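Local coordinates for polycomb protein Pcl (PDB 5OQD) that helps the Esc/E(z) complex, which methylates histone H3, establish repression of homeotic genes in the early embryo, here as its second PHD finger and winged-helix domain, at residues I90-V95 with P120-Q125; D68-F73 with L96-Y101; V184-H189 with E195-R200. One frame throughout, in Å; residues are numbered along the deposited sequence.

Interactions 1 and 2 are both buried and share helix 92-104. Its first turn packs on helix 114-125 within the winged-helix domain in interaction 1, and its next turn meets residues 68-73 of the PHD finger in interaction 2, at the centre of the chain. The two touch, I90 lying against F70 and I122 against L96. Interaction 3 is the more peripheral, beside the zinc-binding part, and reaches interaction 2 through V72 and L197. All three are carbon-to-carbon contacts. Interaction 1 joins helix to helix, interaction 2 brings a methyl against a ring and the carbon stem of an acid, and interaction 3 sets aliphatic tips beside charged, solvent-facing residues.

Interaction 1: I90-V95 with P120-Q125; sequences IEWVDV and PFILEQ
I122 reaches from helix 114-125 to V95 and W92 at the start of helix 92-104, a helix-to-helix contact in the buried core of the winged-helix domain. The closer partner is V95, whose CG1 lies 3.8 Å from I122 CD1, while I122 CG1 and CG2 lie about as near to the same methyl. One valine branch is thus met by three carbons of the isoleucine. CG1 takes this place because it stands anti to the backbone N of V95 (chi1 172°), with CG2 turned to the other side. The second partner is the six-membered ring of W92: its CZ3 lies 4.0 Å from I122 CG2, so the isoleucine divides its branches, the ethyl arm going to the valine, its CD1 also touching L96, and the CG2 methyl serving both V95 and W92. An alanine here would probably leave V95 CG1 and W92 CZ3 without this apolar cover and open a gap between the two helices. Helix 140-153 closes the surroundings, with L147 touching both W92 and I122, and the indole also meets the ring of W135 with the planes inclined at about 50°. Farther out, the beginning of helix 92-104 is fastened by acidic side chains. E91 holds the N-cap position, and D94 OD2 accepts from the backbone N of E91 at 3.0 Å, a bent bond. W92 is positioned in its turn by the E91 carboxylate, as its backbone N gives a 2.9 Å hydrogen bond to E91 OE1, reaching that oxygen on the anti side of the carboxylate and 22° out of its plane.

Interaction 2: D68-F73 with L96-Y101; sequences DMFFVF and LHIALY
I98 projects from helix 92-104 toward D68 and F70, and its longer branch makes the contact. From CB, CG1 leaves anti to the carbonyl carbon, beside the backbone N (chi1 -75°), and the extended second torsion (chi2 175°) carries CD1 out to the far end. That terminal methyl alone comes within packing distance of the facing segment. It lies 3.9 Å from F70 CE1, approaching the ring obliquely, and the two side chains run past each other in opposite directions. The same methyl is 4.0 Å from D68 CB, so it touches both the aromatic ring and the carbon stem of the aspartate, with D68 CG only slightly farther off. The contact joins the PHD finger to the winged-helix domain: residues 68-73 lead into strand 71-74 of the zinc finger, and helix 92-104 begins soon after strand 84-87, the antiparallel partner of strand 71-74, ends. The acidic end of D68 is occupied on its own side of the interface. D68 OD1 accepts the backbone N of F70 at 3.3 Å, forming an Asx turn; the bond is long but almost straight at 178°. The same oxygen lies at the edge of the F70 ring, in its plane, and forms a salt bridge to R87 NH2, a pairing that probably favours the charged carboxylate in these buried surroundings. F70 sits at the centre of an inverse gamma turn, closed by F71 N on M69 O at 2.7 Å, and its ring is also packed by I90 and I181.

Interaction 3: V184-H189 with E195-R200; sequences VFLEPH and ELLEKR
L197 and L186 bury similar areas in the contact and meet through single methyls: L197 CD2 is 3.9 Å from L186 CD1, the two side chains crossing at about a right angle. L197 CD2 also serves V184, whose CG1 approaches it to 4.0 Å, again with the side chains nearly perpendicular. One leucine methyl from the helix therefore touches two alternate residues of the extended segment. L197 CG stands beside the backbone N (chi1 -66°); CD1 is the extended branch and packs on V72, while CD2 turns to V184 and L186. L186 is bent instead, its first torsion of -92° lying away from a staggered value while its end swings nearer the helix. The contact lays the short helix 194-200 against the extended chain that follows the winged-helix part and returns along the PHD finger. There L186 shares backbone hydrogen bonding with C46, which lies between the zinc ligands C45 and C48, and the L186 side chain is about 10 Å from a bound zinc ion. F201 packs on both V184 and L186, and L192 adds to the cover of L186. The third large share of buried surface belongs to R200, which extends along the exposed side in looser contact. Its NH2 is engaged in a salt bridge with E190 OE2, and E190 OE1 accepts the backbone N of E187, so a single carboxylate ties the helix end to the extended segment. The carboxylate of E187 itself stays apart from the guanidinium, with OE1 6.4 Å from R200 NH1.

Interaction 1: I90-V95 with P120-Q125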
loop_
_atom_site.group_PDB
_atom_site.type_symbol
_atom_site.label_atom_id
_atom_site.label_comp_id
_atom_site.label_asym_id
_atom_site.label_seq_id
_atom_site.Cartn_x
_atom_site.Cartn_y
_atom_site.Cartn_z
ATOM N N ILE B 90 4.322 4.598 5.567
ATOM C CA ILE B 90 4.126 3.163 5.661
ATOM C C ILE B 90 5.291 2.434 6.304
ATOM O O ILE B 90 6.429 2.855 6.211
ATOM C CB ILE B 90 3.858 2.543 4.283
ATOM C CG1 ILE B 90 5.133 2.522 3.454
ATOM C CG2 ILE B 90 2.776 3.313 3.560
ATOM C CD1 ILE B 90 5.112 1.485 2.365
ATOM N N GLU B 91 4.969 1.354 6.995
ATOM C CA GLU B 91 5.947 0.483 7.626
ATOM C C GLU B 91 6.542 -0.575 6.700
ATOM O O GLU B 91 6.138 -0.716 5.554
ATOM C CB GLU B 91 5.362 -0.159 8.878
ATOM C CG GLU B 91 5.782 0.540 10.157
ATOM C CD GLU B 91 7.088 0.005 10.718
ATOM O OE1 GLU B 91 7.980 -0.354 9.926
ATOM O OE2 GLU B 91 7.222 -0.061 11.956
ATOM N N TRP B 92 7.516 -1.311 7.224
ATOM C CA TRP B 92 8.208 -2.359 6.485
ATOM C C TRP B 92 7.275 -3.468 6.026
ATOM O O TRP B 92 7.457 -4.023 4.961
ATOM C CB TRP B 92 9.359 -2.935 7.309
ATOM C CG TRP B 92 10.540 -2.045 7.320
ATOM C CD1 TRP B 92 11.141 -1.498 8.405
ATOM C CD2 TRP B 92 11.258 -1.573 6.182
ATOM N NE1 TRP B 92 12.190 -0.716 8.017
ATOM C CE2 TRP B 92 12.285 -0.748 6.653
ATOM C CE3 TRP B 92 11.133 -1.768 4.809
ATOM C CZ2 TRP B 92 13.176 -0.119 5.804
ATOM C CZ3 TRP B 92 12.019 -1.146 3.972
ATOM C CH2 TRP B 92 13.027 -0.332 4.468
ATOM N N VAL B 93 6.288 -3.807 6.836
ATOM C CA VAL B 93 5.350 -4.843 6.455
ATOM C C VAL B 93 4.615 -4.431 5.189
ATOM O O VAL B 93 4.352 -5.253 4.327
ATOM C CB VAL B 93 4.329 -5.127 7.569
ATOM C CG1 VAL B 93 3.682 -3.841 8.039
ATOM C CG2 VAL B 93 3.276 -6.102 7.088
ATOM N N ASP B 94 4.272 -3.155 5.093
ATOM C CA ASP B 94 3.630 -2.614 3.904
ATOM C C ASP B 94 4.526 -2.692 2.669
ATOM O O ASP B 94 4.072 -3.013 1.583
ATOM C CB ASP B 94 3.171 -1.181 4.158
ATOM C CG ASP B 94 2.335 -1.054 5.412
ATOM O OD1 ASP B 94 1.512 -1.943 5.668
ATOM O OD2 ASP B 94 2.498 -0.066 6.143
ATOM N N VAL B 95 5.805 -2.403 2.849
ATOM C CA VAL B 95 6.794 -2.515 1.785
ATOM C C VAL B 95 6.935 -3.963 1.320
ATOM O O VAL B 95 6.984 -4.240 0.120
ATOM C CB VAL B 95 8.166 -1.990 2.245
ATOM C CG1 VAL B 95 9.232 -2.288 1.201
ATOM C CG2 VAL B 95 8.092 -0.502 2.538
ATOM N N PRO B 120 16.433 -7.181 -3.678
ATOM C CA PRO B 120 16.765 -6.229 -4.736
ATOM C C PRO B 120 15.639 -5.244 -4.969
ATOM O O PRO B 120 15.880 -4.048 -5.099
ATOM C CB PRO B 120 16.929 -7.123 -5.961
ATOM C CG PRO B 120 17.318 -8.446 -5.408
ATOM C CD PRO B 120 16.567 -8.575 -4.123
ATOM N N PHE B 121 14.414 -5.749 -4.992
ATOM C CA PHE B 121 13.262 -4.944 -5.349
ATOM C C PHE B 121 13.024 -3.802 -4.376
ATOM O O PHE B 121 12.769 -2.679 -4.781
ATOM C CB PHE B 121 12.032 -5.838 -5.430
ATOM C CG PHE B 121 10.746 -5.089 -5.584
ATOM C CD1 PHE B 121 10.047 -5.129 -6.772
ATOM C CD2 PHE B 121 10.228 -4.360 -4.536
ATOM C CE1 PHE B 121 8.861 -4.449 -6.916
ATOM C CE2 PHE B 121 9.043 -3.674 -4.673
ATOM C CZ PHE B 121 8.358 -3.720 -5.865
ATOM N N ILE B 122 13.136 -4.088 -3.088
ATOM C CA ILE B 122 12.982 -3.066 -2.067
ATOM C C ILE B 122 14.083 -2.034 -2.215
ATOM O O ILE B 122 13.864 -0.840 -2.052
ATOM C CB ILE B 122 13.034 -3.667 -0.657
ATOM C CG1 ILE B 122 11.840 -4.589 -0.432
ATOM C CG2 ILE B 122 13.044 -2.570 0.390
ATOM C CD1 ILE B 122 11.754 -5.129 0.972
ATOM N N LEU B 123 15.280 -2.513 -2.517
ATOM C CA LEU B 123 16.414 -1.634 -2.703
ATOM C C LEU B 123 16.155 -0.712 -3.884
ATOM O O LEU B 123 16.485 0.468 -3.843
ATOM C CB LEU B 123 17.689 -2.444 -2.905
ATOM C CG LEU B 123 18.192 -3.142 -1.642
ATOM C CD1 LEU B 123 19.267 -4.160 -1.969
ATOM C CD2 LEU B 123 18.703 -2.135 -0.632
ATOM N N GLU B 124 15.554 -1.252 -4.936
ATOM C CA GLU B 124 15.227 -0.441 -6.095
ATOM C C GLU B 124 14.237 0.650 -5.739
ATOM O O GLU B 124 14.383 1.790 -6.161
ATOM C CB GLU B 124 14.631 -1.308 -7.197
ATOM C CG GLU B 124 15.615 -2.266 -7.841
ATOM C CD GLU B 124 14.948 -3.222 -8.807
ATOM O OE1 GLU B 124 13.793 -2.961 -9.197
ATOM O OE2 GLU B 124 15.576 -4.235 -9.176
ATOM N N GLN B 125 13.231 0.302 -4.949
ATOM C CA GLN B 125 12.141 1.222 -4.666
ATOM C C GLN B 125 12.252 1.986 -3.358
ATOM O O GLN B 125 11.349 2.724 -3.001
ATOM C CB GLN B 125 10.802 0.497 -4.726
ATOM C CG GLN B 125 10.452 0.000 -6.115
ATOM C CD GLN B 125 10.359 1.126 -7.118
ATOM O OE1 GLN B 125 9.845 2.199 -6.815
ATOM N NE2 GLN B 125 10.853 0.887 -8.324
#

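Interaction 2: D68-F73 with L96-Y101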
loop_
_atom_site.group_PDB
_atom_site.type_symbol
_atom_site.label_atom_id
_atom_site.label_comp_id
_atom_site.label_asym_id
_atom_site.label_seq_id
_atom_site.Cartn_x
_atom_site.Cartn_y
_atom_site.Cartn_z
ATOM N N ASP B 68 -0.504 -0.497 -3.990
ATOM C CA ASP B 68 -0.140 0.658 -3.190
ATOM C C ASP B 68 -1.227 1.709 -3.237
ATOM O O ASP B 68 -1.346 2.458 -4.190
ATOM C CB ASP B 68 1.163 1.251 -3.712
ATOM C CG ASP B 68 1.577 2.491 -2.967
ATOM O OD1 ASP B 68 0.888 2.866 -2.013
ATOM O OD2 ASP B 68 2.602 3.091 -3.330
ATOM N N MET B 69 -2.020 1.754 -2.182
ATOM C CA MET B 69 -3.113 2.697 -2.076
ATOM C C MET B 69 -3.002 3.537 -0.825
ATOM O O MET B 69 -4.003 4.002 -0.303
ATOM C CB MET B 69 -4.447 1.971 -2.095
ATOM C CG MET B 69 -4.840 1.477 -3.468
ATOM S SD MET B 69 -6.032 0.135 -3.394
ATOM C CE MET B 69 -7.381 0.909 -2.508
ATOM N N PHE B 70 -1.792 3.725 -0.329
ATOM C CA PHE B 70 -1.626 4.316 0.979
ATOM C C PHE B 70 -1.737 5.824 0.892
ATOM O O PHE B 70 -0.750 6.542 0.966
ATOM C CB PHE B 70 -0.283 3.912 1.571
ATOM C CG PHE B 70 -0.180 2.454 1.887
ATOM C CD1 PHE B 70 0.232 1.556 0.933
ATOM C CD2 PHE B 70 -0.496 1.986 3.142
ATOM C CE1 PHE B 70 0.324 0.216 1.223
ATOM C CE2 PHE B 70 -0.407 0.647 3.439
ATOM C CZ PHE B 70 0.006 -0.240 2.479
ATOM N N PHE B 71 -2.972 6.280 0.730
ATOM C CA PHE B 71 -3.291 7.689 0.608
ATOM C C PHE B 71 -4.571 7.999 1.360
ATOM O O PHE B 71 -5.403 7.135 1.559
ATOM C CB PHE B 71 -3.509 8.049 -0.855
ATOM C CG PHE B 71 -2.268 8.022 -1.684
ATOM C CD1 PHE B 71 -1.452 9.128 -1.759
ATOM C CD2 PHE B 71 -1.934 6.901 -2.407
ATOM C CE1 PHE B 71 -0.317 9.113 -2.530
ATOM C CE2 PHE B 71 -0.797 6.876 -3.181
ATOM C CZ PHE B 71 0.014 7.984 -3.242
ATOM N N VAL B 72 -4.728 9.248 1.763
ATOM C CA VAL B 72 -5.997 9.750 2.269
ATOM C C VAL B 72 -6.569 10.711 1.239
ATOM O O VAL B 72 -5.977 11.751 0.953
ATOM C CB VAL B 72 -5.852 10.463 3.624
ATOM C CG1 VAL B 72 -7.168 11.118 4.022
ATOM C CG2 VAL B 72 -5.396 9.488 4.694
ATOM N N PHE B 73 -7.717 10.357 0.671
ATOM C CA PHE B 73 -8.281 11.131 -0.426
ATOM C C PHE B 73 -9.665 11.688 -0.118
ATOM O O PHE B 73 -10.510 11.013 0.468
ATOM C CB PHE B 73 -8.338 10.279 -1.695
ATOM C CG PHE B 73 -9.094 10.923 -2.821
ATOM C CD1 PHE B 73 -8.656 12.112 -3.378
ATOM C CD2 PHE B 73 -10.243 10.337 -3.324
ATOM C CE1 PHE B 73 -9.352 12.706 -4.411
ATOM C CE2 PHE B 73 -10.941 10.926 -4.360
ATOM C CZ PHE B 73 -10.495 12.112 -4.905
ATOM N N LEU B 96 6.990 -4.880 2.281
ATOM C CA LEU B 96 7.134 -6.301 1.984
ATOM C C LEU B 96 5.907 -6.859 1.270
ATOM O O LEU B 96 6.033 -7.648 0.333
ATOM C CB LEU B 96 7.392 -7.089 3.269
ATOM C CG LEU B 96 8.775 -6.915 3.899
ATOM C CD1 LEU B 96 8.825 -7.551 5.280
ATOM C CD2 LEU B 96 9.846 -7.503 2.995
ATOM N N HIS B 97 4.723 -6.451 1.717
ATOM C CA HIS B 97 3.484 -6.904 1.094
ATOM C C HIS B 97 3.381 -6.360 -0.328
ATOM O O HIS B 97 2.968 -7.072 -1.239
ATOM C CB HIS B 97 2.266 -6.481 1.922
ATOM C CG HIS B 97 1.019 -7.238 1.590
ATOM N ND1 HIS B 97 0.149 -7.699 2.555
ATOM C CD2 HIS B 97 0.494 -7.617 0.400
ATOM C CE1 HIS B 97 -0.855 -8.333 1.974
ATOM N NE2 HIS B 97 -0.669 -8.297 0.667
ATOM N N ILE B 98 3.758 -5.097 -0.507
ATOM C CA ILE B 98 3.798 -4.482 -1.831
ATOM C C ILE B 98 4.777 -5.223 -2.736
ATOM O O ILE B 98 4.483 -5.492 -3.902
ATOM C CB ILE B 98 4.193 -2.992 -1.751
ATOM C CG1 ILE B 98 3.021 -2.154 -1.236
ATOM C CG2 ILE B 98 4.640 -2.473 -3.111
ATOM C CD1 ILE B 98 3.364 -0.694 -1.025
ATOM N N ALA B 99 5.938 -5.562 -2.183
ATOM C CA ALA B 99 6.969 -6.274 -2.930
ATOM C C ALA B 99 6.477 -7.637 -3.405
ATOM O O ALA B 99 6.594 -7.971 -4.582
ATOM C CB ALA B 99 8.223 -6.430 -2.081
ATOM N N LEU B 100 5.919 -8.416 -2.483
ATOM C CA LEU B 100 5.453 -9.763 -2.795
ATOM C C LEU B 100 4.228 -9.757 -3.707
ATOM O O LEU B 100 4.005 -10.704 -4.462
ATOM C CB LEU B 100 5.139 -10.523 -1.505
ATOM C CG LEU B 100 6.341 -10.852 -0.617
ATOM C CD1 LEU B 100 5.893 -11.477 0.692
ATOM C CD2 LEU B 100 7.303 -11.775 -1.347
ATOM N N TYR B 101 3.437 -8.692 -3.636
ATOM C CA TYR B 101 2.221 -8.590 -4.438
ATOM C C TYR B 101 2.539 -8.273 -5.896
ATOM O O TYR B 101 1.918 -8.818 -6.809
ATOM C CB TYR B 101 1.286 -7.526 -3.856
ATOM C CG TYR B 101 -0.080 -7.478 -4.500
ATOM C CD1 TYR B 101 -1.019 -8.473 -4.262
ATOM C CD2 TYR B 101 -0.438 -6.428 -5.335
ATOM C CE1 TYR B 101 -2.270 -8.428 -4.846
ATOM C CE2 TYR B 101 -1.688 -6.373 -5.921
ATOM C CZ TYR B 101 -2.599 -7.376 -5.673
ATOM O OH TYR B 101 -3.845 -7.327 -6.256
#

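Interaction 3: V184-H189 with E195-R200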
loop_
_atom_site.group_PDB
_atom_site.type_symbol
_atom_site.label_atom_id
_atom_site.label_comp_id
_atom_site.label_asym_id
_atom_site.label_seq_id
_atom_site.Cartn_x
_atom_site.Cartn_y
_atom_site.Cartn_z
ATOM N N VAL B 184 -10.243 4.889 6.071
ATOM C CA VAL B 184 -10.468 6.200 6.659
ATOM C C VAL B 184 -11.808 6.767 6.201
ATOM O O VAL B 184 -11.951 7.197 5.056
ATOM C CB VAL B 184 -9.341 7.182 6.294
ATOM C CG1 VAL B 184 -9.482 8.469 7.086
ATOM C CG2 VAL B 184 -7.986 6.546 6.555
ATOM N N PHE B 185 -12.791 6.750 7.097
ATOM C CA PHE B 185 -14.104 7.323 6.813
ATOM C C PHE B 185 -14.393 8.497 7.743
ATOM O O PHE B 185 -14.490 8.326 8.960
ATOM C CB PHE B 185 -15.204 6.264 6.946
ATOM C CG PHE B 185 -15.228 5.264 5.823
ATOM C CD1 PHE B 185 -14.810 5.621 4.553
ATOM C CD2 PHE B 185 -15.671 3.968 6.038
ATOM C CE1 PHE B 185 -14.829 4.704 3.518
ATOM C CE2 PHE B 185 -15.695 3.047 5.006
ATOM C CZ PHE B 185 -15.270 3.415 3.747
ATOM N N LEU B 186 -14.521 9.687 7.167
ATOM C CA LEU B 186 -14.835 10.881 7.943
ATOM C C LEU B 186 -16.315 11.221 7.853
ATOM O O LEU B 186 -16.978 10.884 6.872
ATOM C CB LEU B 186 -14.002 12.074 7.463
ATOM C CG LEU B 186 -12.657 12.348 8.142
ATOM C CD1 LEU B 186 -11.687 11.204 7.917
ATOM C CD2 LEU B 186 -12.065 13.658 7.645
ATOM N N GLU B 187 -16.833 11.881 8.883
ATOM C CA GLU B 187 -18.169 12.451 8.813
ATOM C C GLU B 187 -18.101 13.684 7.919
ATOM O O GLU B 187 -17.083 14.378 7.902
ATOM C CB GLU B 187 -18.698 12.799 10.208
ATOM C CG GLU B 187 -18.917 11.591 11.110
ATOM C CD GLU B 187 -19.966 10.634 10.572
ATOM O OE1 GLU B 187 -19.851 9.417 10.832
ATOM O OE2 GLU B 187 -20.908 11.096 9.894
ATOM N N PRO B 188 -19.177 13.954 7.163
ATOM C CA PRO B 188 -19.180 15.031 6.165
ATOM C C PRO B 188 -18.857 16.414 6.730
ATOM O O PRO B 188 -18.341 17.264 6.004
ATOM C CB PRO B 188 -20.615 14.999 5.620
ATOM C CG PRO B 188 -21.413 14.278 6.656
ATOM C CD PRO B 188 -20.477 13.265 7.228
ATOM N N HIS B 189 -19.149 16.629 8.009
ATOM C CA HIS B 189 -18.978 17.942 8.624
ATOM C C HIS B 189 -17.612 18.128 9.281
ATOM O O HIS B 189 -17.295 19.214 9.764
ATOM C CB HIS B 189 -20.077 18.180 9.660
ATOM C CG HIS B 189 -20.110 17.154 10.750
ATOM N ND1 HIS B 189 -20.821 15.978 10.642
ATOM C CD2 HIS B 189 -19.519 17.127 11.967
ATOM C CE1 HIS B 189 -20.667 15.273 11.747
ATOM N NE2 HIS B 189 -19.884 15.945 12.569
ATOM N N GLU B 195 -3.968 16.670 11.918
ATOM C CA GLU B 195 -4.080 16.429 13.350
ATOM C C GLU B 195 -5.198 15.439 13.658
ATOM O O GLU B 195 -5.033 14.535 14.476
ATOM C CB GLU B 195 -4.321 17.743 14.095
ATOM N N LEU B 196 -6.336 15.615 12.994
ATOM C CA LEU B 196 -7.496 14.761 13.223
ATOM C C LEU B 196 -7.261 13.346 12.708
ATOM O O LEU B 196 -7.633 12.370 13.360
ATOM C CB LEU B 196 -8.739 15.356 12.560
ATOM C CG LEU B 196 -10.038 14.575 12.762
ATOM C CD1 LEU B 196 -10.323 14.390 14.245
ATOM C CD2 LEU B 196 -11.201 15.272 12.075
ATOM N N LEU B 197 -6.639 13.240 11.537
ATOM C CA LEU B 197 -6.358 11.943 10.929
ATOM C C LEU B 197 -5.418 11.107 11.791
ATOM O O LEU B 197 -5.521 9.881 11.829
ATOM C CB LEU B 197 -5.758 12.127 9.531
ATOM C CG LEU B 197 -6.665 12.753 8.470
ATOM C CD1 LEU B 197 -5.916 12.920 7.158
ATOM C CD2 LEU B 197 -7.918 11.912 8.273
ATOM N N GLU B 198 -4.506 11.779 12.486
ATOM C CA GLU B 198 -3.524 11.097 13.319
ATOM C C GLU B 198 -4.085 10.756 14.696
ATOM O O GLU B 198 -3.695 9.757 15.301
ATOM C CB GLU B 198 -2.265 11.957 13.458
ATOM C CG GLU B 198 -1.524 12.172 12.147
ATOM C CD GLU B 198 -0.480 13.267 12.235
ATOM O OE1 GLU B 198 -0.219 13.754 13.356
ATOM O OE2 GLU B 198 0.078 13.643 11.183
ATOM N N LYS B 199 -5.002 11.584 15.188
ATOM C CA LYS B 199 -5.619 11.344 16.490
ATOM C C LYS B 199 -6.702 10.272 16.415
ATOM O O LYS B 199 -6.861 9.474 17.338
ATOM C CB LYS B 199 -6.209 12.642 17.045
ATOM N N ARG B 200 -7.444 10.258 15.313
ATOM C CA ARG B 200 -8.587 9.361 15.174
ATOM C C ARG B 200 -8.211 7.997 14.606
ATOM O O ARG B 200 -8.667 6.965 15.097
ATOM C CB ARG B 200 -9.656 10.002 14.284
ATOM C CG ARG B 200 -10.858 9.109 14.021
ATOM C CD ARG B 200 -11.975 9.370 15.015
ATOM N NE ARG B 200 -12.531 10.710 14.852
ATOM C CZ ARG B 200 -13.469 11.025 13.965
ATOM N NH1 ARG B 200 -13.959 10.095 13.156
ATOM N NH2 ARG B 200 -13.917 12.270 13.886
#